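Local coordinates for putative exported protein (PDB 2PFZ) that binds pyroglutamic acid as an extracytoplasmic solute receptor, probably delivering it to a tripartite ATP-independent periplasmic transporter, at residues R128-V133 against K137-R142. Residues are numbered along the deposited sequence; the frame is centred on the assembly and turned at random.
With PCA (pyroglutamic acid), chain B.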
ATOM      1  N   ARG A 128       5.435 -21.084 -10.778  1.00 27.84           N
ATOM      2  CA  ARG A 128       5.590 -21.188 -12.227  1.00 29.11           C
ATOM      3  C   ARG A 128       6.764 -20.415 -12.779  1.00 29.24           C
ATOM      4  O   ARG A 128       7.175 -19.387 -12.223  1.00 28.42           O
ATOM      5  CB  ARG A 128       4.382 -20.549 -12.923  1.00 29.53           C
ATOM      6  CG  ARG A 128       3.209 -21.410 -13.084  1.00 30.10           C
ATOM      7  CD  ARG A 128       2.185 -20.648 -13.886  1.00 30.98           C
ATOM      8  NE  ARG A 128       0.899 -21.322 -13.804  1.00 30.27           N
ATOM      9  CZ  ARG A 128      -0.135 -21.068 -14.581  1.00 29.08           C
ATOM     10  NH1 ARG A 128      -0.076 -20.120 -15.505  1.00 30.99           N
ATOM     11  NH2 ARG A 128      -1.245 -21.763 -14.407  1.00 32.44           N
ATOM     12  N   ASP A 129       7.250 -20.877 -13.928  1.00 29.47           N
ATOM     13  CA  ASP A 129       8.186 -20.092 -14.714  1.00 30.18           C
ATOM     14  C   ASP A 129       7.428 -19.027 -15.498  1.00 29.42           C
ATOM     15  O   ASP A 129       6.519 -19.345 -16.269  1.00 29.82           O
ATOM     16  CB  ASP A 129       9.020 -21.001 -15.614  1.00 31.28           C
ATOM     17  CG  ASP A 129      10.179 -21.623 -14.870  1.00 33.06           C
ATOM     18  OD1 ASP A 129      11.330 -21.295 -15.204  1.00 39.73           O
ATOM     19  OD2 ASP A 129       9.954 -22.417 -13.929  1.00 39.38           O
ATOM     20  N   ILE A 130       7.774 -17.761 -15.266  1.00 28.05           N
ATOM     21  CA  ILE A 130       7.083 -16.659 -15.915  1.00 26.42           C
ATOM     22  C   ILE A 130       8.106 -15.830 -16.654  1.00 26.99           C
ATOM     23  O   ILE A 130       8.862 -15.073 -16.041  1.00 26.34           O
ATOM     24  CB  ILE A 130       6.313 -15.764 -14.902  1.00 26.30           C
ATOM     25  CG1 ILE A 130       5.392 -16.608 -13.995  1.00 26.27           C
ATOM     26  CG2 ILE A 130       5.542 -14.667 -15.645  1.00 24.71           C
ATOM     27  CD1 ILE A 130       4.565 -15.770 -12.963  1.00 25.41           C
ATOM     28  N   LYS A 131       8.143 -16.002 -17.976  1.00 27.28           N
ATOM     29  CA  LYS A 131       9.072 -15.268 -18.818  1.00 28.24           C
ATOM     30  C   LYS A 131       8.312 -14.281 -19.696  1.00 27.10           C
ATOM     31  O   LYS A 131       8.907 -13.402 -20.317  1.00 27.37           O
ATOM     32  CB  LYS A 131       9.925 -16.253 -19.628  1.00 27.95           C
ATOM     33  CG  LYS A 131      11.062 -16.857 -18.786  1.00 30.21           C
ATOM     34  CD  LYS A 131      11.624 -18.177 -19.350  1.00 31.36           C
ATOM     35  CE  LYS A 131      10.864 -19.415 -18.827  1.00 36.90           C
ATOM     36  NZ  LYS A 131      10.784 -19.500 -17.317  1.00 37.92           N
ATOM     37  N   GLN A 132       6.989 -14.423 -19.714  1.00 26.48           N
ATOM     38  CA  GLN A 132       6.091 -13.529 -20.455  1.00 26.61           C
ATOM     39  C   GLN A 132       4.703 -13.530 -19.811  1.00 26.20           C
ATOM     40  O   GLN A 132       4.365 -14.436 -19.055  1.00 25.29           O
ATOM     41  CB  GLN A 132       5.989 -13.970 -21.921  1.00 27.16           C
ATOM     42  CG  GLN A 132       5.499 -15.388 -22.055  1.00 29.36           C
ATOM     43  CD  GLN A 132       5.652 -15.959 -23.448  1.00 33.06           C
ATOM     44  OE1 GLN A 132       5.296 -15.328 -24.441  1.00 34.60           O
ATOM     45  NE2 GLN A 132       6.166 -17.176 -23.522  1.00 35.60           N
ATOM     46  N   VAL A 133       3.897 -12.525 -20.123  1.00 26.20           N
ATOM     47  CA  VAL A 133       2.575 -12.407 -19.500  1.00 26.71           C
ATOM     48  C   VAL A 133       1.726 -13.665 -19.657  1.00 27.06           C
ATOM     49  O   VAL A 133       1.071 -14.085 -18.700  1.00 26.86           O
ATOM     50  CB  VAL A 133       1.821 -11.130 -19.945  1.00 27.02           C
ATOM     51  CG1 VAL A 133       0.322 -11.259 -19.716  1.00 28.26           C
ATOM     52  CG2 VAL A 133       2.357  -9.941 -19.174  1.00 27.46           C
ATOM     53  N   LYS A 137      -1.522 -16.999 -17.307  1.00 30.62           N
ATOM     54  CA  LYS A 137      -2.889 -17.433 -17.551  1.00 31.58           C
ATOM     55  C   LYS A 137      -3.236 -18.616 -16.649  1.00 30.47           C
ATOM     56  O   LYS A 137      -2.490 -19.607 -16.575  1.00 30.74           O
ATOM     57  CB  LYS A 137      -3.105 -17.761 -19.040  1.00 31.97           C
ATOM     58  CG  LYS A 137      -4.573 -17.663 -19.482  1.00 33.07           C
ATOM     59  CD  LYS A 137      -4.749 -17.951 -20.967  1.00 33.55           C
ATOM     60  CE  LYS A 137      -5.177 -19.392 -21.186  1.00 36.83           C
ATOM     61  NZ  LYS A 137      -6.540 -19.682 -20.620  1.00 38.76           N
ATOM     62  N   GLY A 138      -4.348 -18.499 -15.936  1.00 29.37           N
ATOM     63  CA  GLY A 138      -4.821 -19.593 -15.090  1.00 28.58           C
ATOM     64  C   GLY A 138      -4.216 -19.675 -13.699  1.00 27.91           C
ATOM     65  O   GLY A 138      -4.525 -20.593 -12.939  1.00 27.82           O
ATOM     66  N   LEU A 139      -3.363 -18.716 -13.341  1.00 27.31           N
ATOM     67  CA  LEU A 139      -2.807 -18.670 -11.986  1.00 26.51           C
ATOM     68  C   LEU A 139      -3.958 -18.539 -10.971  1.00 25.73           C
ATOM     69  O   LEU A 139      -4.932 -17.858 -11.263  1.00 25.39           O
ATOM     70  CB  LEU A 139      -1.797 -17.503 -11.856  1.00 26.85           C
ATOM     71  CG  LEU A 139      -0.328 -17.780 -12.245  1.00 27.22           C
ATOM     72  CD1 LEU A 139       0.521 -16.519 -12.177  1.00 27.37           C
ATOM     73  CD2 LEU A 139       0.253 -18.880 -11.335  1.00 27.90           C
ATOM     74  N   LYS A 140      -3.842 -19.218  -9.825  1.00 25.22           N
ATOM     75  CA  LYS A 140      -4.778 -19.088  -8.701  1.00 25.56           C
ATOM     76  C   LYS A 140      -4.287 -17.912  -7.856  1.00 23.60           C
ATOM     77  O   LYS A 140      -3.518 -18.088  -6.922  1.00 23.77           O
ATOM     78  CB  LYS A 140      -4.811 -20.356  -7.825  1.00 25.73           C
ATOM     79  CG  LYS A 140      -5.360 -21.620  -8.498  1.00 28.09           C
ATOM     80  CD  LYS A 140      -5.628 -22.725  -7.457  1.00 28.24           C
ATOM     81  CE  LYS A 140      -4.361 -23.494  -7.090  1.00 31.07           C
ATOM     82  NZ  LYS A 140      -4.594 -24.470  -5.981  1.00 36.19           N
ATOM     83  N   TRP A 141      -4.739 -16.719  -8.204  1.00 21.72           N
ATOM     84  CA  TRP A 141      -4.101 -15.478  -7.776  1.00 20.94           C
ATOM     85  C   TRP A 141      -4.774 -14.898  -6.534  1.00 20.63           C
ATOM     86  O   TRP A 141      -5.994 -14.880  -6.454  1.00 21.83           O
ATOM     87  CB  TRP A 141      -4.238 -14.507  -8.933  1.00 22.40           C
ATOM     88  CG  TRP A 141      -3.566 -13.176  -8.854  1.00 21.16           C
ATOM     89  CD1 TRP A 141      -3.976 -12.091  -8.133  1.00 24.49           C
ATOM     90  CD2 TRP A 141      -2.450 -12.737  -9.648  1.00 21.23           C
ATOM     91  NE1 TRP A 141      -3.149 -11.009  -8.393  1.00 22.18           N
ATOM     92  CE2 TRP A 141      -2.223 -11.373  -9.335  1.00 22.35           C
ATOM     93  CE3 TRP A 141      -1.622 -13.367 -10.604  1.00 24.01           C
ATOM     94  CZ2 TRP A 141      -1.179 -10.624  -9.915  1.00 23.87           C
ATOM     95  CZ3 TRP A 141      -0.569 -12.619 -11.195  1.00 21.71           C
ATOM     96  CH2 TRP A 141      -0.368 -11.255 -10.848  1.00 22.45           C
ATOM     97  N   ARG A 142      -3.974 -14.452  -5.581  1.00 19.11           N
ATOM     98  CA  ARG A 142      -4.468 -13.714  -4.425  1.00 18.78           C
ATOM     99  C   ARG A 142      -4.378 -12.208  -4.698  1.00 18.41           C
ATOM    100  O   ARG A 142      -3.283 -11.653  -4.889  1.00 18.47           O
ATOM    101  CB  ARG A 142      -3.680 -14.099  -3.176  1.00 18.20           C
ATOM    102  CG  ARG A 142      -4.001 -13.253  -1.909  1.00 18.10           C
ATOM    103  CD  ARG A 142      -2.972 -12.110  -1.712  1.00 17.21           C
ATOM    104  NE  ARG A 142      -3.263 -11.260  -0.550  1.00 16.78           N
ATOM    105  CZ  ARG A 142      -2.432 -10.324  -0.092  1.00 17.45           C
ATOM    106  NH1 ARG A 142      -1.237 -10.137  -0.674  1.00 17.85           N
ATOM    107  NH2 ARG A 142      -2.791  -9.587   0.959  1.00 17.93           N
TER
HETATM  108  N   PCA B   1       1.723  -5.913   0.938  1.00 15.94           N
HETATM  109  CA  PCA B   1       0.295  -5.628   1.181  1.00 16.87           C
HETATM  110  CB  PCA B   1      -0.216  -4.541   0.235  1.00 16.52           C
HETATM  111  CG  PCA B   1       0.954  -4.176  -0.659  1.00 15.73           C
HETATM  112  CD  PCA B   1       2.085  -5.006  -0.126  1.00 15.83           C
HETATM  113  OE  PCA B   1       3.253  -4.901  -0.531  1.00 15.77           O
HETATM  114  C   PCA B   1      -0.462  -6.898   0.868  1.00 17.64           C
HETATM  115  O   PCA B   1      -1.618  -7.083   1.270  1.00 17.85           O
HETATM  116  OXT PCA B   1       0.103  -7.769   0.187  1.00 17.91           O
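Arg128 reaches across to the backbone of Lys137 and lies against Leu139, closing the loop that joins strands 123-126 and 140-143 in the six-stranded mixed sheet of this DctP-family solute receptor. Its chain runs extended from CG to NE (chi2 -175°), which carries the guanidinium over to the backbone at Lys137 and Gly138. There NH1 and NH2 share the carbonyl oxygen of Lys137: Arg128 NH1 donates to Lys137 O at 2.7 Å, nearly straight at 161°, while Arg128 NH2 adds a weak bond to the same oxygen at 3.3 Å. The oxygen sits close to the guanidinium plane, but NH1 stands well above the plane of the carbonyl, so the bond does not follow a lone pair. NH1 also bonds to Asp135 O, so this one nitrogen bonds to two backbone carbonyls of the connecting loop.

The two side chains run past one another head to tail, and Leu139 CD2 sits over one guanidinium face, displaced from its middle toward NE; the approach of Leu139 CD2 to Arg128 NE is 3.5 Å. Edge bonding and this face contact together should restrict rotation of the group. The other methyl of Leu139 turns to Ile130, whose CG1 is set opposite the carbonyl carbon and whose branch then runs on extended to CD1 (chi2 -179°): the two side chains meet tip to tip, Ile130 CD1 lying 4.2 Å from Leu139 CD1. Ile130 also packs on Leu268 of helix 266-287, which links the loop to that helix.

Beyond Leu139 the chain enters strand 140-143, and Arg142 on it belongs to the ligand pocket. Arg142, steadied through NE by Val162 O, meets the pyroglutamate carboxylate with two bonds, Arg142 NH2 to its O at 2.8 Å and Arg142 NH1 to its OXT at 2.9 Å.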